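Local coordinates for protein SSD1 (Saccharomyces cerevisiae S288C, PDB 7AM1) that binds regulatory elements in mRNA untranslated regions and represses translation, as a non-enzymatic member of the RNase II family, at residues E185-L191 with G754-H760; T521-S527 with I539-T543; L733-T737 with D747-P751; I750-G754 with P848-L852. One frame throughout, in Å; residues are numbered along the deposited sequence.

Interaction 1. Residues E185-L191 with G754-H760; sequences EGQSLLL and GIEKRVH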
loop_
_atom_site.group_PDB
_atom_site.type_symbol
_atom_site.label_atom_id
_atom_site.label_comp_id
_atom_site.label_asym_id
_atom_site.label_seq_id
_atom_site.Cartn_x
_atom_site.Cartn_y
_atom_site.Cartn_z
ATOM N N GLU A 185 12.763 8.587 1.276
ATOM C CA GLU A 185 11.718 9.405 0.672
ATOM C C GLU A 185 11.456 9.017 -0.777
ATOM O O GLU A 185 10.304 9.055 -1.231
ATOM C CB GLU A 185 12.099 10.884 0.748
ATOM C CG GLU A 185 12.233 11.429 2.156
ATOM C CD GLU A 185 12.721 12.865 2.170
ATOM O OE1 GLU A 185 13.001 13.403 1.080
ATOM O OE2 GLU A 185 12.809 13.461 3.265
ATOM N N GLY A 186 12.492 8.616 -1.505
ATOM C CA GLY A 186 12.396 8.450 -2.939
ATOM C C GLY A 186 11.964 7.077 -3.412
ATOM O O GLY A 186 11.496 6.938 -4.546
ATOM N N GLN A 187 12.098 6.060 -2.567
ATOM C CA GLN A 187 11.833 4.687 -2.984
ATOM C C GLN A 187 10.397 4.241 -2.711
ATOM O O GLN A 187 10.068 3.073 -2.945
ATOM C CB GLN A 187 12.838 3.754 -2.305
ATOM C CG GLN A 187 14.253 3.983 -2.843
ATOM C CD GLN A 187 15.311 3.172 -2.133
ATOM O OE1 GLN A 187 15.140 2.779 -0.981
ATOM N NE2 GLN A 187 16.429 2.931 -2.815
ATOM N N SER A 188 9.532 5.145 -2.264
ATOM C CA SER A 188 8.112 4.859 -2.124
ATOM C C SER A 188 7.311 5.953 -2.817
ATOM O O SER A 188 7.817 7.042 -3.107
ATOM C CB SER A 188 7.700 4.745 -0.648
ATOM O OG SER A 188 7.875 5.982 0.019
ATOM N N LEU A 189 6.041 5.656 -3.089
ATOM C CA LEU A 189 5.216 6.599 -3.836
ATOM C C LEU A 189 4.865 7.816 -2.989
ATOM O O LEU A 189 4.969 8.958 -3.454
ATOM C CB LEU A 189 3.958 5.896 -4.340
ATOM C CG LEU A 189 4.240 4.738 -5.301
ATOM C CD1 LEU A 189 2.979 3.914 -5.514
ATOM C CD2 LEU A 189 4.804 5.255 -6.629
ATOM N N LEU A 190 4.463 7.592 -1.743
ATOM C CA LEU A 190 4.135 8.648 -0.794
ATOM C C LEU A 190 5.250 8.748 0.248
ATOM O O LEU A 190 6.257 8.039 0.184
ATOM C CB LEU A 190 2.778 8.373 -0.139
ATOM C CG LEU A 190 1.614 8.059 -1.090
ATOM C CD1 LEU A 190 0.323 7.809 -0.299
ATOM C CD2 LEU A 190 1.401 9.158 -2.129
ATOM N N LEU A 191 5.062 9.635 1.222
ATOM C CA LEU A 191 6.023 9.841 2.300
ATOM C C LEU A 191 5.499 9.231 3.592
ATOM O O LEU A 191 4.370 9.518 4.001
ATOM C CB LEU A 191 6.302 11.328 2.531
ATOM C CG LEU A 191 7.083 12.095 1.470
ATOM C CD1 LEU A 191 7.145 13.564 1.862
ATOM C CD2 LEU A 191 8.481 11.516 1.305
ATOM N N GLY A 754 0.306 10.294 -8.618
ATOM C CA GLY A 754 0.060 9.595 -7.369
ATOM C C GLY A 754 1.286 9.480 -6.492
ATOM O O GLY A 754 1.531 8.416 -5.908
ATOM N N ILE A 755 2.072 10.554 -6.387
ATOM C CA ILE A 755 3.253 10.561 -5.539
ATOM C C ILE A 755 3.247 11.800 -4.657
ATOM O O ILE A 755 2.628 12.823 -4.964
ATOM C CB ILE A 755 4.572 10.492 -6.348
ATOM C CG1 ILE A 755 4.700 11.697 -7.288
ATOM C CG2 ILE A 755 4.657 9.168 -7.097
ATOM C CD1 ILE A 755 6.014 11.736 -8.065
ATOM N N GLU A 756 3.949 11.676 -3.538
ATOM C CA GLU A 756 4.147 12.743 -2.571
ATOM C C GLU A 756 5.628 12.738 -2.222
ATOM O O GLU A 756 6.170 11.690 -1.857
ATOM C CB GLU A 756 3.288 12.524 -1.321
ATOM C CG GLU A 756 3.514 13.543 -0.214
ATOM C CD GLU A 756 3.072 13.050 1.154
ATOM O OE1 GLU A 756 2.969 11.820 1.361
ATOM O OE2 GLU A 756 2.818 13.906 2.028
ATOM N N LYS A 757 6.285 13.885 -2.368
ATOM C CA LYS A 757 7.727 13.973 -2.183
ATOM C C LYS A 757 8.073 15.292 -1.505
ATOM O O LYS A 757 7.241 16.194 -1.390
ATOM C CB LYS A 757 8.470 13.839 -3.518
ATOM C CG LYS A 757 8.338 12.467 -4.154
ATOM C CD LYS A 757 9.245 11.454 -3.481
ATOM C CE LYS A 757 8.716 10.031 -3.626
ATOM N NZ LYS A 757 7.891 9.626 -2.450
ATOM N N ARG A 758 9.325 15.403 -1.072
ATOM C CA ARG A 758 9.770 16.510 -0.238
ATOM C C ARG A 758 10.858 17.316 -0.932
ATOM O O ARG A 758 11.877 16.761 -1.356
ATOM C CB ARG A 758 10.283 15.983 1.105
ATOM C CG ARG A 758 10.855 17.049 2.025
ATOM C CD ARG A 758 10.974 16.523 3.445
ATOM N NE ARG A 758 9.658 16.166 3.970
ATOM C CZ ARG A 758 9.447 15.351 4.996
ATOM N NH1 ARG A 758 10.468 14.789 5.631
ATOM N NH2 ARG A 758 8.207 15.100 5.388
ATOM N N VAL A 759 10.638 18.625 -1.028
ATOM C CA VAL A 759 11.650 19.562 -1.499
ATOM C C VAL A 759 12.513 19.969 -0.313
ATOM O O VAL A 759 11.996 20.414 0.720
ATOM C CB VAL A 759 11.002 20.792 -2.155
ATOM C CG1 VAL A 759 12.073 21.801 -2.564
ATOM C CG2 VAL A 759 10.154 20.377 -3.357
ATOM N N HIS A 760 13.825 19.799 -0.450
ATOM C CA HIS A 760 14.774 20.124 0.607
ATOM C C HIS A 760 15.507 21.420 0.282
ATOM O O HIS A 760 16.051 21.574 -0.818
ATOM C CB HIS A 760 15.775 18.985 0.793
ATOM C CG HIS A 760 15.147 17.715 1.265
ATOM N ND1 HIS A 760 14.896 17.461 2.597
ATOM C CD2 HIS A 760 14.689 16.640 0.582
ATOM C CE1 HIS A 760 14.326 16.276 2.714
ATOM N NE2 HIS A 760 14.188 15.757 1.508
HETATM O O HOH W 1 11.430 13.326 -1.445
#

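Interaction 2. Residues T521-S527 with I539-T543; sequences TLSLLES and ILDRT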
loop_
_atom_site.group_PDB
_atom_site.type_symbol
_atom_site.label_atom_id
_atom_site.label_comp_id
_atom_site.label_asym_id
_atom_site.label_seq_id
_atom_site.Cartn_x
_atom_site.Cartn_y
_atom_site.Cartn_z
ATOM N N THR A 521 -14.273 8.996 -4.921
ATOM C CA THR A 521 -14.001 7.828 -4.096
ATOM C C THR A 521 -12.648 7.993 -3.411
ATOM O O THR A 521 -11.873 8.905 -3.714
ATOM C CB THR A 521 -14.047 6.550 -4.951
ATOM O OG1 THR A 521 -14.110 5.395 -4.106
ATOM C CG2 THR A 521 -12.824 6.459 -5.867
ATOM N N LEU A 522 -12.373 7.112 -2.456
ATOM C CA LEU A 522 -11.169 7.199 -1.631
ATOM C C LEU A 522 -10.284 6.003 -1.973
ATOM O O LEU A 522 -10.357 4.948 -1.341
ATOM C CB LEU A 522 -11.533 7.249 -0.157
ATOM C CG LEU A 522 -12.406 8.444 0.237
ATOM C CD1 LEU A 522 -12.822 8.337 1.700
ATOM C CD2 LEU A 522 -11.684 9.775 -0.034
ATOM N N SER A 523 -9.431 6.188 -2.983
ATOM C CA SER A 523 -8.618 5.088 -3.480
ATOM C C SER A 523 -7.596 4.630 -2.451
ATOM O O SER A 523 -7.304 3.434 -2.351
ATOM C CB SER A 523 -7.909 5.503 -4.765
ATOM O OG SER A 523 -7.115 4.439 -5.247
ATOM N N LEU A 524 -7.038 5.562 -1.679
ATOM C CA LEU A 524 -6.014 5.182 -0.712
ATOM C C LEU A 524 -6.630 4.416 0.456
ATOM O O LEU A 524 -6.055 3.429 0.930
ATOM C CB LEU A 524 -5.256 6.426 -0.235
ATOM C CG LEU A 524 -4.524 7.217 -1.331
ATOM C CD1 LEU A 524 -3.790 8.427 -0.764
ATOM C CD2 LEU A 524 -3.558 6.354 -2.132
ATOM N N LEU A 525 -7.809 4.830 0.923
ATOM C CA LEU A 525 -8.440 4.081 2.006
ATOM C C LEU A 525 -8.779 2.660 1.561
ATOM O O LEU A 525 -8.629 1.712 2.338
ATOM C CB LEU A 525 -9.686 4.802 2.513
ATOM C CG LEU A 525 -9.490 6.202 3.103
ATOM C CD1 LEU A 525 -10.672 6.560 4.004
ATOM C CD2 LEU A 525 -8.174 6.348 3.851
ATOM N N GLU A 526 -9.211 2.482 0.309
ATOM C CA GLU A 526 -9.434 1.127 -0.195
ATOM C C GLU A 526 -8.181 0.272 -0.033
ATOM O O GLU A 526 -8.264 -0.895 0.370
ATOM C CB GLU A 526 -9.884 1.172 -1.658
ATOM C CG GLU A 526 -9.677 -0.119 -2.464
ATOM C CD GLU A 526 -10.522 -1.297 -1.994
ATOM O OE1 GLU A 526 -11.433 -1.108 -1.157
ATOM O OE2 GLU A 526 -10.278 -2.421 -2.487
ATOM N N SER A 527 -7.003 0.845 -0.317
ATOM C CA SER A 527 -5.765 0.075 -0.273
ATOM C C SER A 527 -5.366 -0.300 1.147
ATOM O O SER A 527 -4.490 -1.154 1.318
ATOM C CB SER A 527 -4.623 0.839 -0.968
ATOM O OG SER A 527 -4.080 1.859 -0.151
ATOM N N ILE A 539 -1.731 5.048 -8.194
ATOM C CA ILE A 539 -2.483 4.412 -7.119
ATOM C C ILE A 539 -3.781 5.150 -6.823
ATOM O O ILE A 539 -4.670 4.600 -6.165
ATOM C CB ILE A 539 -1.623 4.308 -5.843
ATOM C CG1 ILE A 539 -1.082 5.679 -5.432
ATOM C CG2 ILE A 539 -0.476 3.337 -6.058
ATOM C CD1 ILE A 539 -0.488 5.698 -4.031
ATOM N N LEU A 540 -3.914 6.391 -7.288
ATOM C CA LEU A 540 -5.134 7.151 -7.044
ATOM C C LEU A 540 -6.263 6.779 -7.998
ATOM O O LEU A 540 -7.419 7.118 -7.726
ATOM C CB LEU A 540 -4.836 8.648 -7.157
ATOM C CG LEU A 540 -3.836 9.215 -6.148
ATOM C CD1 LEU A 540 -3.542 10.685 -6.449
ATOM C CD2 LEU A 540 -4.346 9.050 -4.722
ATOM N N ASP A 541 -5.965 6.095 -9.101
ATOM C CA ASP A 541 -6.985 5.804 -10.099
ATOM C C ASP A 541 -7.999 4.796 -9.560
ATOM O O ASP A 541 -7.630 3.771 -8.972
ATOM C CB ASP A 541 -6.346 5.256 -11.380
ATOM C CG ASP A 541 -5.626 6.324 -12.204
ATOM O OD1 ASP A 541 -5.567 7.507 -11.798
ATOM O OD2 ASP A 541 -5.110 5.963 -13.283
ATOM N N ARG A 542 -9.281 5.105 -9.748
ATOM C CA ARG A 542 -10.384 4.178 -9.535
ATOM C C ARG A 542 -11.467 4.573 -10.531
ATOM O O ARG A 542 -11.708 5.768 -10.732
ATOM C CB ARG A 542 -10.954 4.237 -8.115
ATOM C CG ARG A 542 -9.977 3.969 -6.997
ATOM C CD ARG A 542 -9.597 2.501 -6.890
ATOM N NE ARG A 542 -8.615 2.311 -5.828
ATOM C CZ ARG A 542 -8.201 1.131 -5.382
ATOM N NH1 ARG A 542 -8.671 0.007 -5.908
ATOM N NH2 ARG A 542 -7.306 1.077 -4.407
ATOM N N THR A 543 -12.103 3.587 -11.157
ATOM C CA THR A 543 -13.186 3.856 -12.093
ATOM C C THR A 543 -14.538 3.637 -11.425
ATOM O O THR A 543 -14.664 2.927 -10.424
ATOM C CB THR A 543 -13.091 2.972 -13.342
ATOM O OG1 THR A 543 -13.361 1.608 -12.993
ATOM C CG2 THR A 543 -11.712 3.065 -13.973
HETATM O O HOH W 2 -8.389 -2.370 -4.516
#

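Interaction 3. Residues L733-T737 with D747-P751; sequences LTMAT and DVFIP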
loop_
_atom_site.group_PDB
_atom_site.type_symbol
_atom_site.label_atom_id
_atom_site.label_comp_id
_atom_site.label_asym_id
_atom_site.label_seq_id
_atom_site.Cartn_x
_atom_site.Cartn_y
_atom_site.Cartn_z
ATOM N N LEU A 733 9.114 18.780 -15.634
ATOM C CA LEU A 733 8.655 19.980 -14.948
ATOM C C LEU A 733 7.136 19.923 -14.928
ATOM O O LEU A 733 6.505 19.784 -15.981
ATOM C CB LEU A 733 9.158 21.241 -15.654
ATOM C CG LEU A 733 8.812 22.598 -15.040
ATOM C CD1 LEU A 733 9.389 22.720 -13.643
ATOM C CD2 LEU A 733 9.303 23.740 -15.935
ATOM N N THR A 734 6.547 20.000 -13.740
ATOM C CA THR A 734 5.100 19.933 -13.638
ATOM C C THR A 734 4.634 20.781 -12.468
ATOM O O THR A 734 5.379 21.014 -11.513
ATOM C CB THR A 734 4.600 18.492 -13.460
ATOM O OG1 THR A 734 3.167 18.473 -13.527
ATOM C CG2 THR A 734 5.044 17.921 -12.127
ATOM N N MET A 735 3.392 21.237 -12.554
ATOM C CA MET A 735 2.778 21.917 -11.426
ATOM C C MET A 735 2.427 20.883 -10.365
ATOM O O MET A 735 1.970 19.781 -10.680
ATOM C CB MET A 735 1.532 22.684 -11.869
ATOM C CG MET A 735 1.807 23.775 -12.892
ATOM S SD MET A 735 3.011 24.984 -12.306
ATOM C CE MET A 735 2.164 25.610 -10.857
ATOM N N ALA A 736 2.691 21.225 -9.110
ATOM C CA ALA A 736 2.359 20.380 -7.974
ATOM C C ALA A 736 1.685 21.239 -6.914
ATOM O O ALA A 736 1.718 22.470 -6.970
ATOM C CB ALA A 736 3.608 19.692 -7.403
ATOM N N THR A 737 1.092 20.579 -5.925
ATOM C CA THR A 737 0.429 21.250 -4.816
ATOM C C THR A 737 1.231 21.030 -3.542
ATOM O O THR A 737 1.680 19.910 -3.269
ATOM C CB THR A 737 -1.003 20.735 -4.634
ATOM O OG1 THR A 737 -1.772 21.028 -5.808
ATOM C CG2 THR A 737 -1.660 21.369 -3.411
ATOM N N ASP A 747 6.569 19.475 1.607
ATOM C CA ASP A 747 6.058 18.335 0.864
ATOM C C ASP A 747 5.132 18.807 -0.248
ATOM O O ASP A 747 4.341 19.739 -0.067
ATOM C CB ASP A 747 5.318 17.366 1.792
ATOM C CG ASP A 747 6.215 16.802 2.876
ATOM O OD1 ASP A 747 7.450 16.791 2.667
ATOM O OD2 ASP A 747 5.690 16.371 3.927
ATOM N N VAL A 748 5.246 18.161 -1.400
ATOM C CA VAL A 748 4.373 18.411 -2.536
ATOM C C VAL A 748 3.784 17.074 -2.950
ATOM O O VAL A 748 4.395 16.018 -2.752
ATOM C CB VAL A 748 5.119 19.070 -3.718
ATOM C CG1 VAL A 748 5.664 20.435 -3.318
ATOM C CG2 VAL A 748 6.247 18.168 -4.203
ATOM N N PHE A 749 2.590 17.112 -3.522
ATOM C CA PHE A 749 2.024 15.918 -4.126
ATOM C C PHE A 749 1.573 16.257 -5.536
ATOM O O PHE A 749 1.275 17.410 -5.863
ATOM C CB PHE A 749 0.880 15.320 -3.285
ATOM C CG PHE A 749 -0.337 16.179 -3.199
ATOM C CD1 PHE A 749 -0.340 17.319 -2.417
ATOM C CD2 PHE A 749 -1.490 15.826 -3.874
ATOM C CE1 PHE A 749 -1.466 18.110 -2.326
ATOM C CE2 PHE A 749 -2.621 16.611 -3.793
ATOM C CZ PHE A 749 -2.611 17.757 -3.014
ATOM N N ILE A 750 1.580 15.233 -6.377
ATOM C CA ILE A 750 1.313 15.386 -7.801
ATOM C C ILE A 750 0.223 14.371 -8.120
ATOM O O ILE A 750 0.530 13.191 -8.344
ATOM C CB ILE A 750 2.592 15.163 -8.621
ATOM C CG1 ILE A 750 3.756 15.947 -7.996
ATOM C CG2 ILE A 750 2.379 15.601 -10.065
ATOM C CD1 ILE A 750 5.119 15.636 -8.589
ATOM N N PRO A 751 -1.056 14.762 -8.109
ATOM C CA PRO A 751 -2.120 13.761 -8.296
ATOM C C PRO A 751 -2.020 13.015 -9.610
ATOM O O PRO A 751 -2.474 11.866 -9.696
ATOM C CB PRO A 751 -3.408 14.594 -8.212
ATOM C CG PRO A 751 -3.029 15.812 -7.443
ATOM C CD PRO A 751 -1.599 16.099 -7.810
#

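Interaction 4. Residues I750-G754 with P848-L852; sequences IPEFG and PNLRL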
loop_
_atom_site.group_PDB
_atom_site.type_symbol
_atom_site.label_atom_id
_atom_site.label_comp_id
_atom_site.label_asym_id
_atom_site.label_seq_id
_atom_site.Cartn_x
_atom_site.Cartn_y
_atom_site.Cartn_z
ATOM N N ILE A 750 1.580 15.233 -6.377
ATOM C CA ILE A 750 1.313 15.386 -7.801
ATOM C C ILE A 750 0.223 14.371 -8.120
ATOM O O ILE A 750 0.530 13.191 -8.344
ATOM C CB ILE A 750 2.592 15.163 -8.621
ATOM C CG1 ILE A 750 3.756 15.947 -7.996
ATOM C CG2 ILE A 750 2.379 15.601 -10.065
ATOM C CD1 ILE A 750 5.119 15.636 -8.589
ATOM N N PRO A 751 -1.056 14.762 -8.109
ATOM C CA PRO A 751 -2.120 13.761 -8.296
ATOM C C PRO A 751 -2.020 13.015 -9.610
ATOM O O PRO A 751 -2.474 11.866 -9.696
ATOM C CB PRO A 751 -3.408 14.594 -8.212
ATOM C CG PRO A 751 -3.029 15.812 -7.443
ATOM C CD PRO A 751 -1.599 16.099 -7.810
ATOM N N GLU A 752 -1.442 13.635 -10.641
ATOM C CA GLU A 752 -1.332 12.978 -11.936
ATOM C C GLU A 752 -0.391 11.786 -11.897
ATOM O O GLU A 752 -0.492 10.903 -12.754
ATOM C CB GLU A 752 -0.863 13.975 -12.995
ATOM C CG GLU A 752 -1.886 15.050 -13.321
ATOM C CD GLU A 752 -1.921 16.170 -12.298
ATOM O OE1 GLU A 752 -1.034 16.213 -11.416
ATOM O OE2 GLU A 752 -2.845 17.005 -12.379
ATOM N N PHE A 753 0.527 11.751 -10.934
ATOM C CA PHE A 753 1.441 10.635 -10.766
ATOM C C PHE A 753 1.131 9.795 -9.534
ATOM O O PHE A 753 1.647 8.677 -9.421
ATOM C CB PHE A 753 2.886 11.148 -10.676
ATOM C CG PHE A 753 3.418 11.701 -11.969
ATOM C CD1 PHE A 753 2.968 12.917 -12.456
ATOM C CD2 PHE A 753 4.357 11.000 -12.706
ATOM C CE1 PHE A 753 3.458 13.429 -13.644
ATOM C CE2 PHE A 753 4.846 11.509 -13.901
ATOM C CZ PHE A 753 4.396 12.720 -14.367
ATOM N N GLY A 754 0.306 10.294 -8.618
ATOM C CA GLY A 754 0.060 9.595 -7.369
ATOM C C GLY A 754 1.286 9.480 -6.492
ATOM O O GLY A 754 1.531 8.416 -5.908
ATOM N N PRO A 848 1.326 8.880 -17.514
ATOM C CA PRO A 848 0.949 10.017 -16.666
ATOM C C PRO A 848 0.856 11.307 -17.471
ATOM O O PRO A 848 1.599 11.525 -18.430
ATOM C CB PRO A 848 2.077 10.082 -15.628
ATOM C CG PRO A 848 2.698 8.723 -15.645
ATOM C CD PRO A 848 2.579 8.249 -17.061
ATOM N N ASN A 849 -0.084 12.160 -17.072
ATOM C CA ASN A 849 -0.262 13.475 -17.670
ATOM C C ASN A 849 0.431 14.531 -16.823
ATOM O O ASN A 849 0.380 14.485 -15.591
ATOM C CB ASN A 849 -1.746 13.817 -17.797
ATOM C CG ASN A 849 -2.463 12.925 -18.773
ATOM O OD1 ASN A 849 -1.896 12.518 -19.789
ATOM N ND2 ASN A 849 -3.712 12.598 -18.469
ATOM N N LEU A 850 1.085 15.477 -17.482
ATOM C CA LEU A 850 1.667 16.602 -16.770
ATOM C C LEU A 850 0.590 17.626 -16.436
ATOM O O LEU A 850 -0.410 17.761 -17.146
ATOM C CB LEU A 850 2.766 17.258 -17.603
ATOM C CG LEU A 850 3.977 16.390 -17.943
ATOM C CD1 LEU A 850 4.971 17.167 -18.782
ATOM C CD2 LEU A 850 4.635 15.906 -16.677
ATOM N N ARG A 851 0.797 18.346 -15.334
ATOM C CA ARG A 851 -0.031 19.497 -14.985
ATOM C C ARG A 851 0.737 20.748 -15.405
ATOM O O ARG A 851 1.749 21.104 -14.791
ATOM C CB ARG A 851 -0.377 19.517 -13.497
ATOM C CG ARG A 851 -1.205 20.737 -13.064
ATOM C CD ARG A 851 -2.695 20.538 -13.289
ATOM N NE ARG A 851 -3.214 19.485 -12.425
ATOM C CZ ARG A 851 -3.805 19.689 -11.250
ATOM N NH1 ARG A 851 -3.979 20.915 -10.772
ATOM N NH2 ARG A 851 -4.229 18.650 -10.546
ATOM N N LEU A 852 0.270 21.392 -16.458
ATOM C CA LEU A 852 0.948 22.545 -17.018
ATOM C C LEU A 852 0.185 23.824 -16.691
ATOM O O LEU A 852 -1.029 23.784 -16.471
ATOM C CB LEU A 852 1.077 22.396 -18.538
ATOM C CG LEU A 852 1.778 21.107 -18.975
ATOM C CD1 LEU A 852 1.823 20.986 -20.481
ATOM C CD2 LEU A 852 3.188 21.031 -18.400
HETATM O O HOH W 3 -2.012 11.299 -15.140
#

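Interaction 1. Residues E185-L191 with G754-H760
The C-terminal end of helix 175-186 and the loop after it lie along strand 755-760, an outermost strand of the C-terminal antiparallel sheet, and Lys757 joins the two. Its CB points away from the loop, but bends at chi2 (-77°) and chi4 bring the ammonium back into a group of carbonyl oxygens. NZ donates to Glu185 O at 2.8 Å and Ser188 O at 2.7 Å, with a weaker bond to Leu189 O and one to Glu756 O of its own strand. A long, flexible cation suits this place, since it can reach several carbonyls at once, one of them at the helix end, where partial negative charge would probably help. A methionine here would probably leave Glu185 O and Ser188 O without their shared donor and the loop less firmly held. Leu189 O also takes the N-H of Glu756 (2.9 Å to N). Glu756 OE1 receives Leu191 N at 3.0 Å from above the carboxylate plane, while its OE2 pairs with Lys629. Further along, His760 NE2 meets the syn lone pair of Glu185 OE1 at 2.7 Å, with ring and carboxylate only 7° from coplanar; ND1 bonds Asp154, so a charged imidazole is plausible. Helix end and loop thus close on the edge of a five-stranded sheet, consistent with the family's C-terminal OB fold.

Interaction 2. Residues T521-S527 with I539-T543
Arg542 grips Ser523 side-on, presenting NE and NH2 to two different oxygens of the same residue. NE reaches Ser523 OG at 2.7 Å, with the hydroxyl 16° out of the guanidinium plane, and NH2 reaches Ser523 O at 3.1 Å along a more bent path (142° at the hydrogen). The hydroxyl passes the link on: with OG anti to the backbone N (chi1 180°) it faces the loop 539-543 and donates to Ile539 O at 2.6 Å, in the carbonyl plane. A small serine suits this spot, because one oxygen can accept from the arginine and donate to the chain beyond. Glu526 crosses Arg542 at about a right angle, laying CG over a face of the guanidinium, 3.3 Å from NH2. Its carboxylate stands nearly perpendicular to that group and bridges to it through a water, which lies 2.8 Å from both Glu526 OE2 and Arg542 NH1; OE1 serves Arg554 and Asn550. The setting is the RNB domain, where the first turn of helix 523-529 meets the loop leading to helix 544-568, whose N-cap is Thr543. On the apolar side the branched tip of Leu524 crosses both neighbours: CD2 touches Ile539 CD1 at 3.7 Å and Leu540 CD2 at 3.8 Å. The methyl of Thr521 meets the start of the arginine chain, CG2 lying 3.7 Å from Arg542 CB.

Interaction 3. Residues L733-T737 with D747-P751
Thr737 and Phe749 form an antiparallel hydrogen-bonded pair between the two arms of a beta hairpin, strands 732-741 and 745-750. Thr737 N donates to Phe749 O at 3.2 Å in an almost straight bond, and Phe749 N returns one to Thr737 O at 3.0 Å. On the face of the sheet carrying this pair the side chains lie next to each other and point the same way. Phe749 holds CG between its backbone N and carbonyl carbon (chi1 66°), which swings the ring back over the neighbouring strand; CE1 comes to 3.4 Å from Thr737 CG2. Threonine suits the partner position because its two branches divide the work: with chi1 at -62° the methyl stands anti to the backbone N and meets the ring, while OG1 makes a weak hydrogen bond to Lys888. The residues beside this pair bring a different set of groups together. Ala736 CB, small enough to let the strands close up, fits between Val748 CB at 4.0 Å and Ile750 CG1 at 3.8 Å. The other branch of Ile750, CG2, crosses toward Thr734 CG2 at 4.1 Å, leaving the threonine hydroxyl to take Arg851 N. The short strand segments run at 119° to one another, so the hairpin is strongly twisted, as is common in the coiled sheets of OB folds. Strand 888-896 pairs with the far edge of 732-741, strand 755-760 pairs with the far edge of 745-750, and helix 617-629 of the RNB domain packs Val621 and Ile625 against Phe749.

Interaction 4. Residues I750-G754 with P848-L852
Glu752 and Phe753, in the tight link between strands 745-750 and 755-760, meet the loop 848-852. The link is a type I beta turn closed by Phe753 N on Ile750 O, with Pro751 and Glu752 at its corners. Starting at CB, the Glu752 side chain first passes Asn849 O, modelled 2.9 Å from CB, a tight and somewhat doubtful approach; this carbonyl oxygen is buried and has no hydrogen-bonding partner. CG passes the same oxygen at 3.3 Å. A bend at chi2 (80°) then turns the carboxylate to Arg851: OE1 lies 4.0 Å from Arg851 CB, while OE2 takes both NE, at 2.5 Å, so short that the exact length is doubtful, and NH2 at 2.8 Å. This side-on salt bridge uses a single oxygen, lying in the guanidinium plane, with the carboxylate turned 78° against it. NH2 also serves Asp618 of the RNB domain, so a leucine in place of Arg851 would probably leave two carboxylates without their common counter-charge. Water joins the backbones as well, from Glu752 O to Asn849 N. Beside the turn, the flat ring of Phe753 offers its edge to Leu850 CD2 and one face to Pro848, whose CB sits 3.7 Å from the ring centroid in a CH-pi contact, 18° off the normal.

Interactions 1, 3 and 4 cluster around one five-stranded antiparallel sheet in the C-terminal part of the chain. Centres of 3 and 4 are about 7 Å apart, and those of 1 and 3 about 10 Å. Interaction 3 lies within the hairpin, interaction 1 on the outermost strand next to it, and interaction 4 on the turn between strands 745-750 and 755-760. Interaction 2 belongs to the RNB domain, its centre about 16 to 18 Å from those of the others, yet Ile539 and Leu540 pack against Leu189, Pro751 and Gly754. Along the chain, interactions 2 and 3 are nested inside the loop closed by interaction 1, which interaction 4 crosses. Distant parts of the sequence thereby join the C-terminal sheet to the RNB domain.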